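Local coordinates for TRAP solute Binding Protein (Uncultured marine bacterium, PDB 5I7I), which binds aromatic acids such as 3-hydroxybenzoate and probably hands them to a TRAP-type membrane transporter for uptake, at residues L102-A112 / S230-L239; V206-S214 / W274-A285. All blocks are in the same frame, centred on the assembly; numbering follows the deposited sequence.

How the interactions relate
Read from the N terminus, the chain first lays down 102-112, in the loop between strand 87-91 and helix 114-126. After that helix and strand 136-143 of the five-stranded sheet it enters the six-stranded one, where 206-214 begins on the end of strand 204-207 and runs past it. Then 230-239 returns to 102-112 and closes the loop of interaction 1, heading into strand 237-243 of the five-stranded sheet. Interaction 2 closes last, when helix 264-287 presents 274-285 to 206-214, so the two loops cross. Their centres lie about 17 Å apart, yet Phe238 packs against Trp274 and Tyr234 against 206-208. Together they knit both sheets and helix 264-287 around the bound 3-hydroxybenzoate, which each touches.

Interaction 1 (L102-A112 / S230-L239); sequences LEAFELPFMPA and SRGLYTTPFL. With 3HB (3-hydroxybenzoic acid), chain C.
Glu106 and Thr236 meet through a buried hydrogen bond, in which Thr236 OG1 donates to Glu106 OE2 over 2.7 Å from above the carboxylate plane. With CG anti to the carbonyl carbon (chi1 -64°), the glutamate sets that atom 3.5 Å from Pro237 CD, and an extended chi2 carries the carboxylate to Thr236. OE2 is also hydrogen-bonded to Thr171, so two hydroxyls hold this oxygen. With an alanine here, Thr236 OG1 would probably lose its acceptor and the proline ring would lose the methylene packed beside it. Further along, the backbones pair more directly: Phe109 N donates to Leu233 O (2.9 Å) and Gly232 N to Pro111 O (2.9 Å). Leu233 O lies over one face of the Phe109 ring, whose CZ touches Leu233 CD1 at 3.7 Å; Pro111 sets CG 3.5 Å from Tyr234 C. A water bridges Phe105 O, Leu107 O and Thr235 N, and another joins Met110 O to Arg231 NE. The type II turn 107-110 places Phe109 for this pairing. Outward, helices 114-126 and 325-339 pack on Phe105, helix 297-320 covers Leu107, Pro108 and Phe109, and Leu239 bonds through its backbone to Thr90 of neighbouring strand 87-91.

Interaction 2 (V206-S214 / W274-A285); sequences VVPWEIMPS and WDGFEVPARKLA. With 3HB (3-hydroxybenzoic acid), chain C.
The Glu210 side chain runs from a backbone packed on helix 264-287 to the ligand hydroxyl. Its CB lies 3.5 Å from Phe277 CB and close to the carboxylate of Glu278. CG, held between the backbone N and the carbonyl carbon (chi1 67°), lies beside Trp274 CD1, and the bend at chi2 turns the carboxylate toward NE1 and O3. At the tip OE1 accepts two hydrogen bonds: a short one of 2.6 Å from O3 of 3-hydroxybenzoate and a weak one of 2.9 Å from Trp274 NE1, which meets it with the indole edge while the carboxylate and ring planes stand 79° apart. Two donors on one oxygen are consistent with a charged carboxylate. OE2 is hydrogen-bonded to Asn38. A second glutamate fixes the backbone beneath: Glu278 OE1 takes Trp209 N at 2.8 Å, on its syn side, and OE2 takes Glu210 N at 2.9 Å. Lys148 forms a salt bridge with Glu278 OE1, probably offsetting its charge. Trp209 takes Arg282 CB, in one conformer, over its five-membered ring, 3.7 Å from the centroid (CH-pi), and sets CZ3 3.5 Å from Ala285 CB; Pro213 CG touches Leu284 CD1. Pro208 and Ile211 line the ligand, which is also hydrogen-bonded to Tyr94 and Arg168. This is the substrate cleft of a two-lobed TRAP solute-binding protein, in which a long helix helps to position the residues that recognise the ring hydroxyl.

Interaction 1 (L102-A112 / S230-L239)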
loop_
_atom_site.group_PDB
_atom_site.type_symbol
_atom_site.label_atom_id
_atom_site.label_comp_id
_atom_site.label_asym_id
_atom_site.label_seq_id
_atom_site.Cartn_x
_atom_site.Cartn_y
_atom_site.Cartn_z
ATOM N N LEU A 102 -6.675 9.595 -2.885
ATOM C CA LEU A 102 -5.798 8.453 -3.069
ATOM C C LEU A 102 -6.564 7.194 -3.454
ATOM O O LEU A 102 -5.963 6.257 -3.993
ATOM C CB LEU A 102 -4.953 8.228 -1.813
ATOM C CG LEU A 102 -4.085 9.427 -1.407
ATOM C CD1 LEU A 102 -3.210 9.056 -0.206
ATOM C CD2 LEU A 102 -3.254 9.956 -2.535
ATOM N N GLU A 103 -7.860 7.144 -3.161
ATOM C CA GLU A 103 -8.691 6.008 -3.542
ATOM C C GLU A 103 -8.635 5.738 -5.040
ATOM O O GLU A 103 -8.848 4.600 -5.476
ATOM C CB GLU A 103 -10.151 6.284 -3.147
ATOM C CG GLU A 103 -10.376 6.416 -1.648
ATOM C CD GLU A 103 -11.799 6.778 -1.298
ATOM O OE1 GLU A 103 -12.667 6.661 -2.189
ATOM O OE2 GLU A 103 -12.042 7.199 -0.137
ATOM N N ALA A 104 -8.396 6.765 -5.856
ATOM C CA ALA A 104 -8.394 6.540 -7.299
ATOM C C ALA A 104 -7.329 5.535 -7.687
ATOM O O ALA A 104 -7.512 4.768 -8.638
ATOM C CB ALA A 104 -8.181 7.846 -8.059
ATOM N N PHE A 105 -6.224 5.522 -6.963
ATOM C CA PHE A 105 -5.139 4.608 -7.274
ATOM C C PHE A 105 -5.421 3.191 -6.827
ATOM O O PHE A 105 -4.684 2.278 -7.227
ATOM C CB PHE A 105 -3.833 5.121 -6.672
ATOM C CG PHE A 105 -3.145 6.132 -7.526
ATOM C CD1 PHE A 105 -3.512 7.472 -7.496
ATOM C CD2 PHE A 105 -2.149 5.740 -8.408
ATOM C CE1 PHE A 105 -2.871 8.402 -8.310
ATOM C CE2 PHE A 105 -1.518 6.671 -9.224
ATOM C CZ PHE A 105 -1.869 7.990 -9.167
ATOM N N GLU A 106 -6.480 2.982 -6.062
ATOM C CA GLU A 106 -6.884 1.666 -5.602
ATOM C C GLU A 106 -7.871 0.980 -6.534
ATOM O O GLU A 106 -8.272 -0.149 -6.257
ATOM C CB GLU A 106 -7.534 1.778 -4.228
ATOM C CG GLU A 106 -6.625 2.256 -3.143
ATOM C CD GLU A 106 -7.280 2.158 -1.809
ATOM O OE1 GLU A 106 -7.996 3.107 -1.416
ATOM O OE2 GLU A 106 -7.118 1.092 -1.173
ATOM N N LEU A 107 -8.299 1.635 -7.608
ATOM C CA LEU A 107 -9.350 1.092 -8.441
ATOM C C LEU A 107 -8.851 -0.097 -9.255
ATOM O O LEU A 107 -7.644 -0.278 -9.447
ATOM C CB LEU A 107 -9.930 2.187 -9.331
ATOM C CG LEU A 107 -10.649 3.296 -8.561
ATOM C CD1 LEU A 107 -11.074 4.411 -9.500
ATOM C CD2 LEU A 107 -11.876 2.739 -7.837
ATOM N N PRO A 108 -9.770 -0.950 -9.706
ATOM C CA PRO A 108 -9.362 -2.214 -10.323
ATOM C C PRO A 108 -8.468 -1.976 -11.530
ATOM O O PRO A 108 -8.738 -1.130 -12.383
ATOM C CB PRO A 108 -10.700 -2.850 -10.716
ATOM C CG PRO A 108 -11.678 -2.315 -9.662
ATOM C CD PRO A 108 -11.233 -0.896 -9.495
ATOM N N PHE A 109 -7.391 -2.736 -11.597
ATOM C CA PHE A 109 -6.530 -2.762 -12.773
ATOM C C PHE A 109 -5.875 -1.422 -13.068
ATOM O O PHE A 109 -5.441 -1.178 -14.196
ATOM C CB PHE A 109 -7.257 -3.372 -13.973
ATOM C CG PHE A 109 -7.659 -4.791 -13.719
ATOM C CD1 PHE A 109 -6.730 -5.809 -13.795
ATOM C CD2 PHE A 109 -8.936 -5.103 -13.303
ATOM C CE1 PHE A 109 -7.080 -7.098 -13.514
ATOM C CE2 PHE A 109 -9.289 -6.408 -13.017
ATOM C CZ PHE A 109 -8.358 -7.402 -13.118
ATOM N N MET A 110 -5.724 -0.566 -12.041
ATOM C CA MET A 110 -4.954 0.663 -12.174
ATOM C C MET A 110 -3.440 0.472 -12.222
ATOM O O MET A 110 -2.771 1.202 -12.969
ATOM C CB MET A 110 -5.273 1.634 -11.043
ATOM C CG MET A 110 -6.582 2.305 -11.241
ATOM S SD MET A 110 -6.597 3.489 -12.614
ATOM C CE MET A 110 -5.633 4.789 -11.904
ATOM N N PRO A 111 -2.835 -0.418 -11.428
ATOM C CA PRO A 111 -1.383 -0.301 -11.214
ATOM C C PRO A 111 -0.546 -0.949 -12.299
ATOM O O PRO A 111 -0.849 -2.033 -12.800
ATOM C CB PRO A 111 -1.163 -1.018 -9.876
ATOM C CG PRO A 111 -2.219 -2.088 -9.893
ATOM C CD PRO A 111 -3.423 -1.434 -10.533
ATOM N N ALA A 112 0.524 -0.257 -12.661
ATOM C CA ALA A 112 1.635 -0.877 -13.374
ATOM C C ALA A 112 2.643 -1.345 -12.323
ATOM O O ALA A 112 2.245 -1.733 -11.219
ATOM C CB ALA A 112 2.237 0.116 -14.367
ATOM N N SER A 230 -0.210 -6.019 -18.457
ATOM C CA SER A 230 0.571 -4.883 -17.996
ATOM C C SER A 230 -0.115 -4.059 -16.923
ATOM O O SER A 230 0.444 -3.044 -16.503
ATOM C CB SER A 230 0.929 -3.988 -19.184
ATOM O OG SER A 230 -0.254 -3.529 -19.778
ATOM N N ARG A 231 -1.293 -4.471 -16.462
ATOM C CA ARG A 231 -1.958 -3.828 -15.334
ATOM C C ARG A 231 -2.378 -4.887 -14.335
ATOM O O ARG A 231 -3.104 -5.827 -14.678
ATOM C CB ARG A 231 -3.155 -2.994 -15.785
ATOM C CG ARG A 231 -2.783 -1.759 -16.570
ATOM C CD ARG A 231 -2.021 -0.756 -15.720
ATOM N NE ARG A 231 -1.738 0.506 -16.408
ATOM C CZ ARG A 231 -0.717 0.709 -17.235
ATOM N NH1 ARG A 231 -0.537 1.884 -17.822
ATOM N NH2 ARG A 231 0.157 -0.258 -17.459
ATOM N N GLY A 232 -1.906 -4.749 -13.101
ATOM C CA GLY A 232 -2.184 -5.726 -12.078
ATOM C C GLY A 232 -3.533 -5.500 -11.431
ATOM O O GLY A 232 -4.261 -4.556 -11.729
ATOM N N LEU A 233 -3.887 -6.420 -10.535
ATOM C CA LEU A 233 -5.238 -6.452 -9.986
ATOM C C LEU A 233 -5.580 -5.163 -9.259
ATOM O O LEU A 233 -6.638 -4.575 -9.500
ATOM C CB LEU A 233 -5.349 -7.647 -9.041
ATOM C CG LEU A 233 -6.729 -7.957 -8.497
ATOM C CD1 LEU A 233 -7.638 -8.405 -9.656
ATOM C CD2 LEU A 233 -6.629 -9.031 -7.409
ATOM N N TYR A 234 -4.698 -4.709 -8.377
ATOM C CA TYR A 234 -4.916 -3.515 -7.575
ATOM C C TYR A 234 -3.607 -3.222 -6.867
ATOM O O TYR A 234 -2.716 -4.081 -6.776
ATOM C CB TYR A 234 -6.020 -3.718 -6.511
ATOM C CG TYR A 234 -5.469 -4.507 -5.338
ATOM C CD1 TYR A 234 -5.339 -5.881 -5.402
ATOM C CD2 TYR A 234 -5.006 -3.860 -4.188
ATOM C CE1 TYR A 234 -4.769 -6.599 -4.362
ATOM C CE2 TYR A 234 -4.419 -4.588 -3.136
ATOM C CZ TYR A 234 -4.305 -5.948 -3.233
ATOM O OH TYR A 234 -3.696 -6.700 -2.246
ATOM N N THR A 235 -3.516 -2.009 -6.338
ATOM C CA THR A 235 -2.540 -1.708 -5.307
ATOM C C THR A 235 -3.219 -0.816 -4.290
ATOM O O THR A 235 -4.360 -0.380 -4.482
ATOM C CB THR A 235 -1.280 -1.043 -5.878
ATOM O OG1 THR A 235 -0.294 -1.003 -4.862
ATOM C CG2 THR A 235 -1.547 0.382 -6.323
ATOM N N THR A 236 -2.517 -0.545 -3.192
ATOM C CA THR A 236 -3.049 0.380 -2.197
ATOM C C THR A 236 -1.950 1.340 -1.735
ATOM O O THR A 236 -0.800 0.917 -1.531
ATOM C CB THR A 236 -3.741 -0.344 -1.020
ATOM O OG1 THR A 236 -4.621 0.533 -0.314
ATOM C CG2 THR A 236 -2.725 -0.944 -0.045
ATOM N N PRO A 237 -2.241 2.636 -1.660
ATOM C CA PRO A 237 -1.198 3.606 -1.306
ATOM C C PRO A 237 -0.726 3.508 0.134
ATOM O O PRO A 237 -1.520 3.404 1.075
ATOM C CB PRO A 237 -1.857 4.956 -1.586
ATOM C CG PRO A 237 -2.802 4.665 -2.656
ATOM C CD PRO A 237 -3.362 3.310 -2.333
ATOM N N PHE A 238 0.590 3.558 0.278
ATOM C CA PHE A 238 1.293 3.737 1.536
ATOM C C PHE A 238 1.613 5.210 1.765
ATOM O O PHE A 238 1.909 5.946 0.826
ATOM C CB PHE A 238 2.630 3.003 1.479
ATOM C CG PHE A 238 2.547 1.521 1.241
ATOM C CD1 PHE A 238 1.646 0.725 1.927
ATOM C CD2 PHE A 238 3.435 0.934 0.363
ATOM C CE1 PHE A 238 1.621 -0.652 1.730
ATOM C CE2 PHE A 238 3.442 -0.441 0.162
ATOM C CZ PHE A 238 2.531 -1.233 0.858
ATOM N N LEU A 239 1.583 5.622 3.031
ATOM C CA LEU A 239 1.932 6.974 3.438
ATOM C C LEU A 239 3.163 6.902 4.320
ATOM O O LEU A 239 3.176 6.180 5.324
ATOM C CB LEU A 239 0.806 7.610 4.248
ATOM C CG LEU A 239 -0.576 7.601 3.597
ATOM C CD1 LEU A 239 -1.615 8.184 4.545
ATOM C CD2 LEU A 239 -0.537 8.375 2.277
HETATM C "C1'" 3HB C . -1.942 -4.718 3.339
HETATM O "O1'" 3HB C . -2.482 -5.383 2.417
HETATM O "O2'" 3HB C . -2.635 -4.293 4.300
HETATM C C1 3HB C . -0.439 -4.476 3.340
HETATM C C2 3HB C . 0.304 -4.804 2.208
HETATM C C3 3HB C . 1.661 -4.602 2.192
HETATM C C4 3HB C . 2.298 -4.103 3.297
HETATM C C5 3HB C . 1.560 -3.769 4.429
HETATM C C6 3HB C . 0.193 -3.957 4.458
HETATM O O3 3HB C . 2.375 -4.930 1.062
HETATM O O HOH W 1 -5.337 -0.341 -7.867
HETATM O O HOH W 2 -3.499 2.446 -15.244
#

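Interaction 2 (V206-S214 / W274-A285)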
loop_
_atom_site.group_PDB
_atom_site.type_symbol
_atom_site.label_atom_id
_atom_site.label_comp_id
_atom_site.label_asym_id
_atom_site.label_seq_id
_atom_site.Cartn_x
_atom_site.Cartn_y
_atom_site.Cartn_z
ATOM N N VAL A 206 -6.320 -10.777 -0.360
ATOM C CA VAL A 206 -5.409 -10.139 -1.299
ATOM C C VAL A 206 -4.300 -9.436 -0.531
ATOM O O VAL A 206 -4.549 -8.782 0.493
ATOM C CB VAL A 206 -6.097 -9.199 -2.306
ATOM C CG1 VAL A 206 -6.940 -9.983 -3.258
ATOM C CG2 VAL A 206 -6.880 -8.131 -1.611
ATOM N N VAL A 207 -3.072 -9.644 -1.000
ATOM C CA VAL A 207 -1.861 -8.931 -0.602
ATOM C C VAL A 207 -0.852 -9.137 -1.716
ATOM O O VAL A 207 -0.923 -10.138 -2.441
ATOM C CB VAL A 207 -1.214 -9.467 0.693
ATOM C CG1 VAL A 207 -1.843 -8.865 1.933
ATOM C CG2 VAL A 207 -1.263 -10.985 0.772
ATOM N N PRO A 208 0.132 -8.267 -1.851
ATOM C CA PRO A 208 1.294 -8.601 -2.671
ATOM C C PRO A 208 2.105 -9.685 -1.979
ATOM O O PRO A 208 1.892 -10.012 -0.815
ATOM C CB PRO A 208 2.064 -7.281 -2.742
ATOM C CG PRO A 208 1.770 -6.652 -1.405
ATOM C CD PRO A 208 0.353 -7.036 -1.060
ATOM N N TRP A 209 3.058 -10.260 -2.704
ATOM C CA TRP A 209 3.899 -11.288 -2.093
ATOM C C TRP A 209 4.691 -10.738 -0.912
ATOM O O TRP A 209 4.928 -11.460 0.057
ATOM C CB TRP A 209 4.884 -11.840 -3.110
ATOM C CG TRP A 209 4.357 -12.568 -4.289
ATOM C CD1 TRP A 209 4.455 -12.177 -5.598
ATOM C CD2 TRP A 209 3.725 -13.853 -4.306
ATOM N NE1 TRP A 209 3.918 -13.127 -6.418
ATOM C CE2 TRP A 209 3.468 -14.170 -5.654
ATOM C CE3 TRP A 209 3.373 -14.775 -3.320
ATOM C CZ2 TRP A 209 2.870 -15.360 -6.034
ATOM C CZ3 TRP A 209 2.791 -15.954 -3.700
ATOM C CH2 TRP A 209 2.544 -16.243 -5.051
ATOM N N GLU A 210 5.159 -9.483 -0.999
ATOM C CA GLU A 210 6.273 -9.035 -0.154
ATOM C C GLU A 210 5.932 -9.059 1.320
ATOM O O GLU A 210 6.827 -9.253 2.149
ATOM C CB GLU A 210 6.716 -7.623 -0.560
ATOM C CG GLU A 210 5.692 -6.515 -0.278
ATOM C CD GLU A 210 5.858 -5.831 1.069
ATOM O OE1 GLU A 210 4.971 -5.017 1.428
ATOM O OE2 GLU A 210 6.863 -6.083 1.776
ATOM N N ILE A 211 4.661 -8.838 1.670
ATOM C CA ILE A 211 4.243 -8.762 3.073
ATOM C C ILE A 211 4.015 -10.142 3.667
ATOM O O ILE A 211 3.937 -10.277 4.890
ATOM C CB ILE A 211 2.998 -7.842 3.212
ATOM C CG1 ILE A 211 2.713 -7.478 4.673
ATOM C CG2 ILE A 211 1.785 -8.471 2.563
ATOM C CD1 ILE A 211 3.835 -6.727 5.365
ATOM N N MET A 212 3.914 -11.177 2.836
ATOM C CA MET A 212 3.393 -12.451 3.326
ATOM C C MET A 212 4.344 -13.140 4.282
ATOM O O MET A 212 3.882 -13.652 5.317
ATOM C CB MET A 212 3.024 -13.352 2.153
ATOM C CG MET A 212 1.851 -12.829 1.379
ATOM S SD MET A 212 1.432 -13.777 -0.083
ATOM C CE MET A 212 0.865 -15.311 0.616
ATOM N N PRO A 213 5.642 -13.226 4.012
ATOM C CA PRO A 213 6.485 -14.043 4.896
ATOM C C PRO A 213 6.583 -13.480 6.296
ATOM O O PRO A 213 6.798 -14.242 7.246
ATOM C CB PRO A 213 7.832 -14.067 4.168
ATOM C CG PRO A 213 7.468 -13.852 2.716
ATOM C CD PRO A 213 6.358 -12.837 2.781
ATOM N N SER A 214 6.403 -12.172 6.451
ATOM C CA SER A 214 6.471 -11.536 7.760
ATOM C C SER A 214 5.358 -12.005 8.688
ATOM O O SER A 214 5.473 -11.841 9.906
ATOM C CB SER A 214 6.389 -10.019 7.602
ATOM O OG SER A 214 7.366 -9.556 6.689
ATOM N N TRP A 274 9.856 -1.898 -3.710
ATOM C CA TRP A 274 8.690 -2.757 -3.528
ATOM C C TRP A 274 8.521 -3.735 -4.688
ATOM O O TRP A 274 8.081 -4.869 -4.472
ATOM C CB TRP A 274 7.419 -1.943 -3.250
ATOM C CG TRP A 274 7.053 -2.028 -1.797
ATOM C CD1 TRP A 274 6.173 -2.894 -1.242
ATOM C CD2 TRP A 274 7.611 -1.264 -0.720
ATOM N NE1 TRP A 274 6.130 -2.716 0.118
ATOM C CE2 TRP A 274 6.997 -1.717 0.464
ATOM C CE3 TRP A 274 8.565 -0.243 -0.639
ATOM C CZ2 TRP A 274 7.300 -1.173 1.717
ATOM C CZ3 TRP A 274 8.852 0.304 0.605
ATOM C CH2 TRP A 274 8.227 -0.165 1.761
ATOM N N ASP A 275 8.894 -3.349 -5.911
ATOM C CA ASP A 275 8.919 -4.323 -6.993
ATOM C C ASP A 275 9.908 -5.434 -6.668
ATOM O O ASP A 275 9.619 -6.623 -6.843
ATOM C CB ASP A 275 9.297 -3.630 -8.303
ATOM C CG ASP A 275 8.167 -2.791 -8.893
ATOM O OD1 ASP A 275 6.999 -3.213 -8.775
ATOM O OD2 ASP A 275 8.463 -1.733 -9.477
ATOM N N GLY A 276 11.095 -5.061 -6.201
ATOM C CA GLY A 276 12.089 -6.070 -5.879
ATOM C C GLY A 276 11.672 -6.972 -4.736
ATOM O O GLY A 276 12.051 -8.154 -4.693
ATOM N N PHE A 277 10.942 -6.429 -3.756
ATOM C CA PHE A 277 10.587 -7.236 -2.598
ATOM C C PHE A 277 9.691 -8.411 -2.974
ATOM O O PHE A 277 9.652 -9.415 -2.242
ATOM C CB PHE A 277 9.839 -6.414 -1.551
ATOM C CG PHE A 277 10.621 -5.287 -0.899
ATOM C CD1 PHE A 277 11.996 -5.308 -0.725
ATOM C CD2 PHE A 277 9.918 -4.203 -0.413
ATOM C CE1 PHE A 277 12.636 -4.253 -0.093
ATOM C CE2 PHE A 277 10.550 -3.162 0.201
ATOM C CZ PHE A 277 11.915 -3.182 0.371
ATOM N N GLU A 278 8.958 -8.315 -4.083
ATOM C CA GLU A 278 8.123 -9.441 -4.496
ATOM C C GLU A 278 8.947 -10.686 -4.786
ATOM O O GLU A 278 8.444 -11.802 -4.617
ATOM C CB GLU A 278 7.310 -9.108 -5.753
ATOM C CG GLU A 278 6.293 -8.024 -5.609
ATOM C CD GLU A 278 5.216 -8.384 -4.616
ATOM O OE1 GLU A 278 4.278 -9.131 -4.984
ATOM O OE2 GLU A 278 5.318 -7.950 -3.449
ATOM N N VAL A 279 10.173 -10.528 -5.286
ATOM C CA VAL A 279 10.929 -11.644 -5.852
ATOM C C VAL A 279 11.281 -12.677 -4.785
ATOM O O VAL A 279 10.930 -13.855 -4.948
ATOM C CB VAL A 279 12.159 -11.139 -6.622
ATOM C CG1 VAL A 279 12.975 -12.314 -7.149
ATOM C CG2 VAL A 279 11.722 -10.228 -7.755
ATOM N N PRO A 280 11.933 -12.313 -3.678
ATOM C CA PRO A 280 12.278 -13.352 -2.701
ATOM C C PRO A 280 11.049 -13.897 -2.017
ATOM O O PRO A 280 11.034 -15.067 -1.635
ATOM C CB PRO A 280 13.218 -12.635 -1.720
ATOM C CG PRO A 280 12.950 -11.168 -1.925
ATOM C CD PRO A 280 12.565 -11.025 -3.353
ATOM N N ALA A 281 10.013 -13.071 -1.862
ATOM C CA ALA A 281 8.805 -13.509 -1.174
ATOM C C ALA A 281 8.039 -14.513 -2.015
ATOM O O ALA A 281 7.531 -15.509 -1.491
ATOM C CB ALA A 281 7.929 -12.300 -0.845
ATOM N N ARG A 282 7.950 -14.269 -3.322
ATOM C CA ARG A 282 7.334 -15.245 -4.213
ATOM C C ARG A 282 8.080 -16.568 -4.150
ATOM O O ARG A 282 7.465 -17.639 -4.102
ATOM C CB ARG A 282 7.348 -14.698 -5.635
ATOM C CG ARG A 282 6.763 -15.620 -6.685
ATOM C CD ARG A 282 6.883 -14.959 -8.066
ATOM N NE ARG A 282 6.197 -15.692 -9.136
ATOM C CZ ARG A 282 6.737 -16.685 -9.842
ATOM N NH1 ARG A 282 6.037 -17.277 -10.802
ATOM N NH2 ARG A 282 7.970 -17.092 -9.595
ATOM N N LYS A 283 9.410 -16.510 -4.154
ATOM C CA LYS A 283 10.201 -17.729 -4.089
ATOM C C LYS A 283 9.921 -18.495 -2.801
ATOM O O LYS A 283 9.723 -19.709 -2.837
ATOM C CB LYS A 283 11.687 -17.410 -4.246
ATOM C CG LYS A 283 12.609 -18.613 -4.110
ATOM C CD LYS A 283 14.066 -18.183 -4.178
ATOM C CE LYS A 283 15.000 -19.343 -3.892
ATOM N NZ LYS A 283 14.880 -20.377 -4.940
ATOM N N LEU A 284 9.860 -17.804 -1.657
ATOM C CA LEU A 284 9.484 -18.480 -0.417
ATOM C C LEU A 284 8.132 -19.170 -0.544
ATOM O O LEU A 284 7.946 -20.285 -0.046
ATOM C CB LEU A 284 9.480 -17.493 0.757
ATOM C CG LEU A 284 10.829 -16.976 1.239
ATOM C CD1 LEU A 284 10.664 -15.897 2.288
ATOM C CD2 LEU A 284 11.689 -18.121 1.803
ATOM N N ALA A 285 7.164 -18.503 -1.171
ATOM C CA ALA A 285 5.824 -19.070 -1.274
ATOM C C ALA A 285 5.804 -20.312 -2.152
ATOM O O ALA A 285 5.101 -21.281 -1.849
ATOM C CB ALA A 285 4.872 -18.028 -1.838
HETATM C "C1'" 3HB C . -1.942 -4.718 3.339
HETATM O "O1'" 3HB C . -2.482 -5.383 2.417
HETATM O "O2'" 3HB C . -2.635 -4.293 4.300
HETATM C C1 3HB C . -0.439 -4.476 3.340
HETATM C C2 3HB C . 0.304 -4.804 2.208
HETATM C C3 3HB C . 1.661 -4.602 2.192
HETATM C C4 3HB C . 2.298 -4.103 3.297
HETATM C C5 3HB C . 1.560 -3.769 4.429
HETATM C C6 3HB C . 0.193 -3.957 4.458
HETATM O O3 3HB C . 2.375 -4.930 1.062
HETATM O O HOH W 3 5.196 -14.859 -0.195
#